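Local coordinates for protein starch synthase I (Hordeum vulgare, PDB 4HLN) that belongs to the plant starch synthases, a glycosyltransferase family built from two Rossmann-like domains facing each other across a cleft, at residues 300-305 / 368-373; 305-310 / 328-333; 314-319 / 324-329. All blocks are in the same frame, centred on the assembly; numbering follows the deposited sequence.

Contact 1 of 3, residues 300-305 / 368-373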
# COMPACT_ATOMS: atom_id res chain seq x y z
N HIS A 300 -1.38 -5.20 3.31
CA HIS A 300 -1.04 -3.82 3.57
C HIS A 300 -0.42 -3.65 4.97
O HIS A 300 0.37 -2.74 5.20
CB HIS A 300 -2.26 -2.92 3.38
CG HIS A 300 -2.85 -3.00 2.01
ND1 HIS A 300 -3.99 -3.72 1.73
CD2 HIS A 300 -2.44 -2.46 0.84
CE1 HIS A 300 -4.27 -3.62 0.45
NE2 HIS A 300 -3.35 -2.86 -0.12
N ASN A 301 -0.77 -4.53 5.90
CA ASN A 301 -0.15 -4.52 7.22
C ASN A 301 -0.07 -5.92 7.84
O ASN A 301 -0.80 -6.83 7.45
CB ASN A 301 -0.91 -3.61 8.18
CG ASN A 301 -2.18 -4.26 8.71
OD1 ASN A 301 -2.15 -5.01 9.69
ND2 ASN A 301 -3.30 -3.99 8.04
N LEU A 302 0.81 -6.04 8.83
CA LEU A 302 1.08 -7.29 9.53
C LEU A 302 0.64 -7.23 10.99
O LEU A 302 0.76 -8.21 11.73
CB LEU A 302 2.57 -7.59 9.47
CG LEU A 302 3.15 -7.89 8.09
CD1 LEU A 302 4.61 -8.34 8.17
CD2 LEU A 302 2.30 -8.97 7.46
N ALA A 303 0.13 -6.08 11.42
CA ALA A 303 -0.32 -5.92 12.80
C ALA A 303 -1.59 -6.71 13.08
O ALA A 303 -1.70 -7.35 14.12
CB ALA A 303 -0.57 -4.45 13.08
N HIS A 304 -2.55 -6.62 12.16
CA HIS A 304 -3.86 -7.25 12.33
C HIS A 304 -4.04 -8.47 11.46
O HIS A 304 -4.27 -8.37 10.26
CB HIS A 304 -4.97 -6.24 12.06
CG HIS A 304 -4.72 -4.93 12.72
ND1 HIS A 304 -4.00 -3.92 12.11
CD2 HIS A 304 -5.03 -4.48 13.96
CE1 HIS A 304 -3.91 -2.89 12.94
NE2 HIS A 304 -4.53 -3.20 14.06
N GLN A 305 -3.94 -9.63 12.10
CA GLN A 305 -3.87 -10.89 11.40
C GLN A 305 -5.15 -11.68 11.51
O GLN A 305 -5.25 -12.79 11.00
CB GLN A 305 -2.69 -11.67 11.95
CG GLN A 305 -1.40 -10.88 11.85
CD GLN A 305 -0.17 -11.65 12.30
OE1 GLN A 305 -0.24 -12.83 12.63
NE2 GLN A 305 0.97 -10.97 12.30
N GLU A 368 14.37 -7.72 9.99
CA GLU A 368 14.20 -7.15 11.32
C GLU A 368 12.92 -6.32 11.41
O GLU A 368 12.18 -6.42 12.39
CB GLU A 368 15.42 -6.30 11.67
CG GLU A 368 16.77 -7.06 11.70
CD GLU A 368 17.20 -7.67 10.35
OE1 GLU A 368 16.81 -7.17 9.27
OE2 GLU A 368 17.96 -8.67 10.38
N VAL A 369 12.68 -5.50 10.40
CA VAL A 369 11.49 -4.66 10.39
C VAL A 369 10.24 -5.52 10.30
O VAL A 369 9.29 -5.36 11.07
CB VAL A 369 11.53 -3.63 9.23
CG1 VAL A 369 10.19 -2.92 9.10
CG2 VAL A 369 12.63 -2.62 9.47
N THR A 370 10.24 -6.46 9.36
CA THR A 370 9.13 -7.38 9.19
C THR A 370 8.83 -8.14 10.49
O THR A 370 7.67 -8.30 10.88
CB THR A 370 9.38 -8.35 8.05
OG1 THR A 370 9.50 -7.63 6.82
CG2 THR A 370 8.22 -9.32 7.94
N THR A 371 9.89 -8.60 11.16
CA THR A 371 9.74 -9.34 12.41
C THR A 371 9.13 -8.49 13.52
O THR A 371 8.36 -8.96 14.35
CB THR A 371 11.07 -9.86 12.90
OG1 THR A 371 11.43 -11.02 12.14
CG2 THR A 371 10.98 -10.22 14.37
N ALA A 372 9.49 -7.22 13.52
CA ALA A 372 8.97 -6.28 14.49
C ALA A 372 7.51 -5.94 14.21
O ALA A 372 6.75 -5.63 15.13
CB ALA A 372 9.81 -5.03 14.47
N GLU A 373 7.11 -5.98 12.93
CA GLU A 373 5.74 -5.59 12.57
C GLU A 373 4.73 -6.71 12.74
O GLU A 373 3.58 -6.47 13.09
CB GLU A 373 5.66 -5.04 11.14
CG GLU A 373 6.47 -3.78 10.90
CD GLU A 373 5.91 -2.55 11.61
OE1 GLU A 373 4.68 -2.52 11.88
OE2 GLU A 373 6.70 -1.62 11.90
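Leu302 is the residue that carries the loop 300-305 onto the helix 368-373, and its apolar contacts come first. Its CD1 methyl lies 3.7 Å from CG2 of Thr370, the two side chains meeting at a slant. CD1 gets there because the chain is extended beyond CB, with chi2 at -173°. Nearer the backbone, Leu302 CB passes 4.3 Å from Glu373 CB, and Ala303 makes a smaller contact with the same glutamate.

No hydrogen bond crosses directly between the two segments, but polar groups brace the loop. Leu302 O and Glu373 O lie 3.6 Å apart, two acceptors that cannot bond each other. Gln305 NE2 donates to Leu302 O over 2.8 Å, nearly straight, with the acceptor in the amide plane, and also to the carbonyl of Gly374, one residue beyond the segment. That single nitrogen therefore stitches the loop to the end of the helix, while Gln305 OE1 is bound by Asn346.

The turn itself is an Asx motif. Asn301 OD1 takes the backbone N of His304 at 3.0 Å, and the ring ND1 of His304 at 3.2 Å from above the carbonyl plane. This second grip should limit rotation of the imidazole, one face of which carries Ala303 CB.

The loop follows strand 294-299 and the helix follows strand 357-360, its neighbour in the sheet, as expected of a Rossmann-like domain. Val369 and Glu373 also touch Phe524, which falls in the glycosyl transferases group 1 region, consistent with a position beside the interdomain cleft of a GT-B fold.

Contact 2 of 3, residues 305-310 / 328-333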
# COMPACT_ATOMS: atom_id res chain seq x y z
N GLN A 305 -3.94 -9.63 12.10
CA GLN A 305 -3.87 -10.89 11.40
C GLN A 305 -5.15 -11.68 11.51
O GLN A 305 -5.25 -12.79 11.00
CB GLN A 305 -2.69 -11.67 11.95
CG GLN A 305 -1.40 -10.88 11.85
CD GLN A 305 -0.17 -11.65 12.30
OE1 GLN A 305 -0.24 -12.83 12.63
NE2 GLN A 305 0.97 -10.97 12.30
N GLY A 306 -6.15 -11.09 12.15
CA GLY A 306 -7.42 -11.76 12.34
C GLY A 306 -7.26 -12.97 13.23
O GLY A 306 -7.50 -14.10 12.82
N VAL A 307 -6.83 -12.73 14.47
CA VAL A 307 -6.54 -13.79 15.41
C VAL A 307 -7.60 -13.93 16.49
O VAL A 307 -8.07 -12.94 17.08
CB VAL A 307 -5.15 -13.62 16.04
CG1 VAL A 307 -4.96 -14.61 17.17
CG2 VAL A 307 -4.08 -13.79 14.97
N GLU A 308 -7.97 -15.19 16.73
CA GLU A 308 -8.97 -15.54 17.72
C GLU A 308 -8.56 -16.88 18.28
O GLU A 308 -7.71 -17.56 17.71
CB GLU A 308 -10.39 -15.59 17.11
CG GLU A 308 -11.05 -14.21 16.82
CD GLU A 308 -11.60 -13.46 18.08
OE1 GLU A 308 -11.90 -14.11 19.11
OE2 GLU A 308 -11.75 -12.21 18.02
N PRO A 309 -9.13 -17.26 19.43
CA PRO A 309 -8.80 -18.53 20.09
C PRO A 309 -9.18 -19.74 19.23
O PRO A 309 -10.17 -19.68 18.51
CB PRO A 309 -9.67 -18.50 21.36
CG PRO A 309 -10.02 -17.07 21.57
CD PRO A 309 -10.05 -16.42 20.22
N ALA A 310 -8.43 -20.82 19.35
CA ALA A 310 -8.63 -21.99 18.49
C ALA A 310 -9.96 -22.70 18.72
O ALA A 310 -10.38 -23.53 17.92
CB ALA A 310 -7.48 -22.98 18.63
N TRP A 328 -2.44 -21.66 14.71
CA TRP A 328 -1.38 -20.74 15.07
C TRP A 328 -1.15 -20.83 16.58
O TRP A 328 -2.03 -20.50 17.39
CB TRP A 328 -1.83 -19.35 14.70
CG TRP A 328 -0.77 -18.32 14.63
CD1 TRP A 328 -0.72 -17.14 15.33
CD2 TRP A 328 0.37 -18.33 13.76
NE1 TRP A 328 0.38 -16.42 14.95
CE2 TRP A 328 1.06 -17.12 13.99
CE3 TRP A 328 0.86 -19.23 12.81
CZ2 TRP A 328 2.24 -16.80 13.30
CZ3 TRP A 328 2.02 -18.90 12.13
CH2 TRP A 328 2.70 -17.70 12.39
N VAL A 329 0.03 -21.30 16.97
CA VAL A 329 0.38 -21.35 18.38
C VAL A 329 1.38 -20.27 18.78
O VAL A 329 2.47 -20.17 18.21
CB VAL A 329 0.98 -22.70 18.75
CG1 VAL A 329 1.39 -22.69 20.22
CG2 VAL A 329 -0.02 -23.82 18.45
N PHE A 330 1.02 -19.46 19.77
CA PHE A 330 1.96 -18.45 20.25
C PHE A 330 3.07 -19.03 21.11
O PHE A 330 2.86 -19.94 21.93
CB PHE A 330 1.23 -17.32 20.97
CG PHE A 330 0.41 -16.46 20.06
CD1 PHE A 330 0.98 -15.39 19.40
CD2 PHE A 330 -0.93 -16.74 19.84
CE1 PHE A 330 0.22 -14.59 18.55
CE2 PHE A 330 -1.69 -15.95 18.99
CZ PHE A 330 -1.11 -14.87 18.34
N PRO A 331 4.29 -18.50 20.91
CA PRO A 331 5.47 -18.92 21.67
C PRO A 331 5.26 -18.61 23.16
O PRO A 331 4.45 -17.74 23.52
CB PRO A 331 6.60 -18.06 21.08
CG PRO A 331 5.89 -16.86 20.44
CD PRO A 331 4.54 -17.35 20.01
N GLU A 332 5.98 -19.33 24.01
CA GLU A 332 5.81 -19.20 25.45
C GLU A 332 6.01 -17.78 26.00
O GLU A 332 5.26 -17.35 26.86
CB GLU A 332 6.67 -20.22 26.18
CG GLU A 332 6.04 -21.60 26.14
CD GLU A 332 6.97 -22.70 26.63
OE1 GLU A 332 6.45 -23.69 27.21
OE2 GLU A 332 8.20 -22.59 26.44
N TRP A 333 7.00 -17.05 25.52
CA TRP A 333 7.20 -15.70 26.04
C TRP A 333 6.00 -14.78 25.77
O TRP A 333 5.86 -13.72 26.39
CB TRP A 333 8.47 -15.08 25.48
CG TRP A 333 8.49 -15.03 24.02
CD1 TRP A 333 9.03 -15.95 23.18
CD2 TRP A 333 7.92 -14.01 23.21
NE1 TRP A 333 8.84 -15.55 21.87
CE2 TRP A 333 8.16 -14.36 21.87
CE3 TRP A 333 7.23 -12.82 23.48
CZ2 TRP A 333 7.75 -13.57 20.80
CZ3 TRP A 333 6.82 -12.03 22.43
CH2 TRP A 333 7.08 -12.41 21.10
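Val307 meets the Phe330 ring edge-on: its CG1 methyl lies near the ring plane, 4.0 Å from CE2 of Phe330 and equally far from CZ. The two side chains approach from opposite directions. On the valine, CG1 stands opposite the backbone nitrogen (chi1 171°), which sends this methyl rather than CG2 at the phenyl rim. This pair is apolar, and no hydrogen bond crosses between the segments.

Within 328-333, Trp328 packs against the same phenyl ring. It presents CD1 over one face of Phe330, 3.8 Å above the plane and offset toward the rim, a T-shaped (edge-to-face) arrangement.

The polar approach is looser. Gln305 OE1 stays 4.3 Å from Trp328 NE1, coming obliquely to the indole, and the amide's bonds are made elsewhere: NE2 to the carbonyls of Leu302 and Gly374, OE1 to Asn346.

Strands 307-309 and 327-329 are the two outer members of a small antiparallel sheet, with strand 343-346 hydrogen-bonded between them. Val307 and Phe330 both rest on Ala344 of that central strand and so bridge over it, while Trp328 leans on Leu381 of helix 376-384 and Lys349 of helix 347-354.

Contact 3 of 3, residues 314-319 / 324-329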
# COMPACT_ATOMS: atom_id res chain seq x y z
N PRO A 314 -14.37 -24.50 14.89
CA PRO A 314 -15.58 -25.16 14.37
C PRO A 314 -16.62 -24.16 13.87
O PRO A 314 -17.36 -24.45 12.93
CB PRO A 314 -16.12 -25.94 15.57
CG PRO A 314 -14.95 -26.02 16.55
CD PRO A 314 -14.19 -24.74 16.33
N ASP A 315 -16.68 -22.97 14.47
CA ASP A 315 -17.61 -21.96 13.97
C ASP A 315 -17.41 -21.56 12.49
O ASP A 315 -18.34 -21.08 11.86
CB ASP A 315 -17.58 -20.72 14.87
CG ASP A 315 -18.31 -20.95 16.17
OD1 ASP A 315 -19.40 -21.55 16.13
OD2 ASP A 315 -17.77 -20.54 17.23
N LEU A 316 -16.21 -21.75 11.95
CA LEU A 316 -15.92 -21.32 10.58
C LEU A 316 -16.56 -22.22 9.51
O LEU A 316 -16.52 -21.89 8.34
CB LEU A 316 -14.41 -21.21 10.34
CG LEU A 316 -13.62 -20.41 11.38
CD1 LEU A 316 -12.13 -20.43 11.09
CD2 LEU A 316 -14.12 -18.97 11.50
N GLY A 317 -17.14 -23.34 9.92
CA GLY A 317 -17.79 -24.22 8.97
C GLY A 317 -16.90 -24.91 7.94
O GLY A 317 -17.40 -25.40 6.93
N LEU A 318 -15.59 -24.92 8.17
CA LEU A 318 -14.66 -25.71 7.36
C LEU A 318 -14.53 -27.12 7.91
O LEU A 318 -14.86 -27.37 9.07
CB LEU A 318 -13.28 -25.08 7.38
CG LEU A 318 -13.13 -23.69 6.80
CD1 LEU A 318 -11.82 -23.11 7.29
CD2 LEU A 318 -13.17 -23.74 5.28
N PRO A 319 -14.02 -28.04 7.10
CA PRO A 319 -13.80 -29.40 7.63
C PRO A 319 -12.64 -29.47 8.63
O PRO A 319 -11.78 -28.61 8.65
CB PRO A 319 -13.50 -30.23 6.38
CG PRO A 319 -14.07 -29.41 5.23
CD PRO A 319 -13.85 -27.98 5.64
N GLY A 324 -5.15 -27.32 10.41
CA GLY A 324 -3.73 -26.99 10.27
C GLY A 324 -3.40 -25.72 9.49
O GLY A 324 -2.35 -25.10 9.70
N ALA A 325 -4.26 -25.34 8.57
CA ALA A 325 -3.99 -24.18 7.73
C ALA A 325 -4.18 -22.90 8.53
O ALA A 325 -3.50 -21.90 8.30
CB ALA A 325 -4.90 -24.18 6.53
N LEU A 326 -5.14 -22.95 9.45
CA LEU A 326 -5.45 -21.80 10.28
C LEU A 326 -4.78 -21.86 11.65
O LEU A 326 -4.79 -20.88 12.37
CB LEU A 326 -6.95 -21.68 10.46
CG LEU A 326 -7.66 -20.89 9.37
CD1 LEU A 326 -7.42 -21.56 8.06
CD2 LEU A 326 -9.11 -20.91 9.69
N GLU A 327 -4.22 -23.01 11.99
CA GLU A 327 -3.64 -23.21 13.29
C GLU A 327 -2.47 -22.27 13.52
O GLU A 327 -1.60 -22.11 12.67
CB GLU A 327 -3.15 -24.64 13.41
CG GLU A 327 -2.55 -24.93 14.76
CD GLU A 327 -1.92 -26.30 14.81
OE1 GLU A 327 -1.64 -26.86 13.72
OE2 GLU A 327 -1.72 -26.80 15.94
N TRP A 328 -2.44 -21.66 14.71
CA TRP A 328 -1.38 -20.74 15.07
C TRP A 328 -1.15 -20.83 16.58
O TRP A 328 -2.03 -20.50 17.39
CB TRP A 328 -1.83 -19.35 14.70
CG TRP A 328 -0.77 -18.32 14.63
CD1 TRP A 328 -0.72 -17.14 15.33
CD2 TRP A 328 0.37 -18.33 13.76
NE1 TRP A 328 0.38 -16.42 14.95
CE2 TRP A 328 1.06 -17.12 13.99
CE3 TRP A 328 0.86 -19.23 12.81
CZ2 TRP A 328 2.24 -16.80 13.30
CZ3 TRP A 328 2.02 -18.90 12.13
CH2 TRP A 328 2.70 -17.70 12.39
N VAL A 329 0.03 -21.30 16.97
CA VAL A 329 0.38 -21.35 18.38
C VAL A 329 1.38 -20.27 18.78
O VAL A 329 2.47 -20.17 18.21
CB VAL A 329 0.98 -22.70 18.75
CG1 VAL A 329 1.39 -22.69 20.22
CG2 VAL A 329 -0.02 -23.82 18.45
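Leu316 and Leu326 reach for each other tip to tip, CD1 of Leu316 lying 3.4 Å from CD2 of Leu326. Leu318 adds a second, longer approach to the same methyl, its CD1 standing 4.2 Å from CD2 of Leu326. A single branch of Leu326 thus serves both leucines of the opposite segment, and these two pairs make up the whole contact.

Torsions explain the meeting. Leu316 has CD1 opposite its CA (chi2 177°), and Leu318 is built much the same way. Leu326 has chi2 near 60°, which turns CD1 aside and makes CD2 the far-reaching branch. The backbones stay well apart, with 10.4 Å between the CA atoms of Leu318 and Leu326, so side chains alone span the distance.

One step out, the backbone of 314-319 aims the two leucines. A short 3-10 turn closes with Gly317 N donating to Pro314 O at 3.2 Å, and Gly317 then takes a left-handed conformation with phi 65°. Leu316 and Leu318, on either side of it in sequence, both direct their CB atoms toward 324-329. Across from them, the backbone of Leu326 is hydrogen-bonded to Asn346 and its side chain touches Val345, both of strand 343-346.

Farther out, Val278 of helix 276-284 touches both Leu318 and Leu326, Tyr313 does likewise, and Phe347 lies against Leu316. The contact thus joins the loop after strand 307-309 to the short helix 323-326, beside helix 276-284. Two hydrogen bonds steady the loop backbone: Tyr244 OH with Leu316 O, and Tyr313 OH with Pro319 O.

The chemistry is that of branched aliphatic groups alone. With Leu316 and Leu326 both buried, cohesion probably comes from dispersion and the burial of hydrocarbon, and the contact imposes no hydrogen-bonding direction.

How the contacts relate
Following the chain from the N terminus, residues 300-305 leave the large mixed sheet and open the widest loop, which contact 1 closes only at helix 367-374. Gln305 ends that first segment and begins contact 2, whose loop returns at 328-333. Contact 3 closes the shortest loop, from 314-319 back to 324-329. Both lie within the span of contact 1; contacts 2 and 3 start at different points but return to the same stretch, sharing Trp328 and Val329. Contacts 2 and 3, with centres about 12 Å apart, belong to the small antiparallel sheet and its flanking turns, while contact 1 joins the loop leading into that sheet to the neighbouring helix.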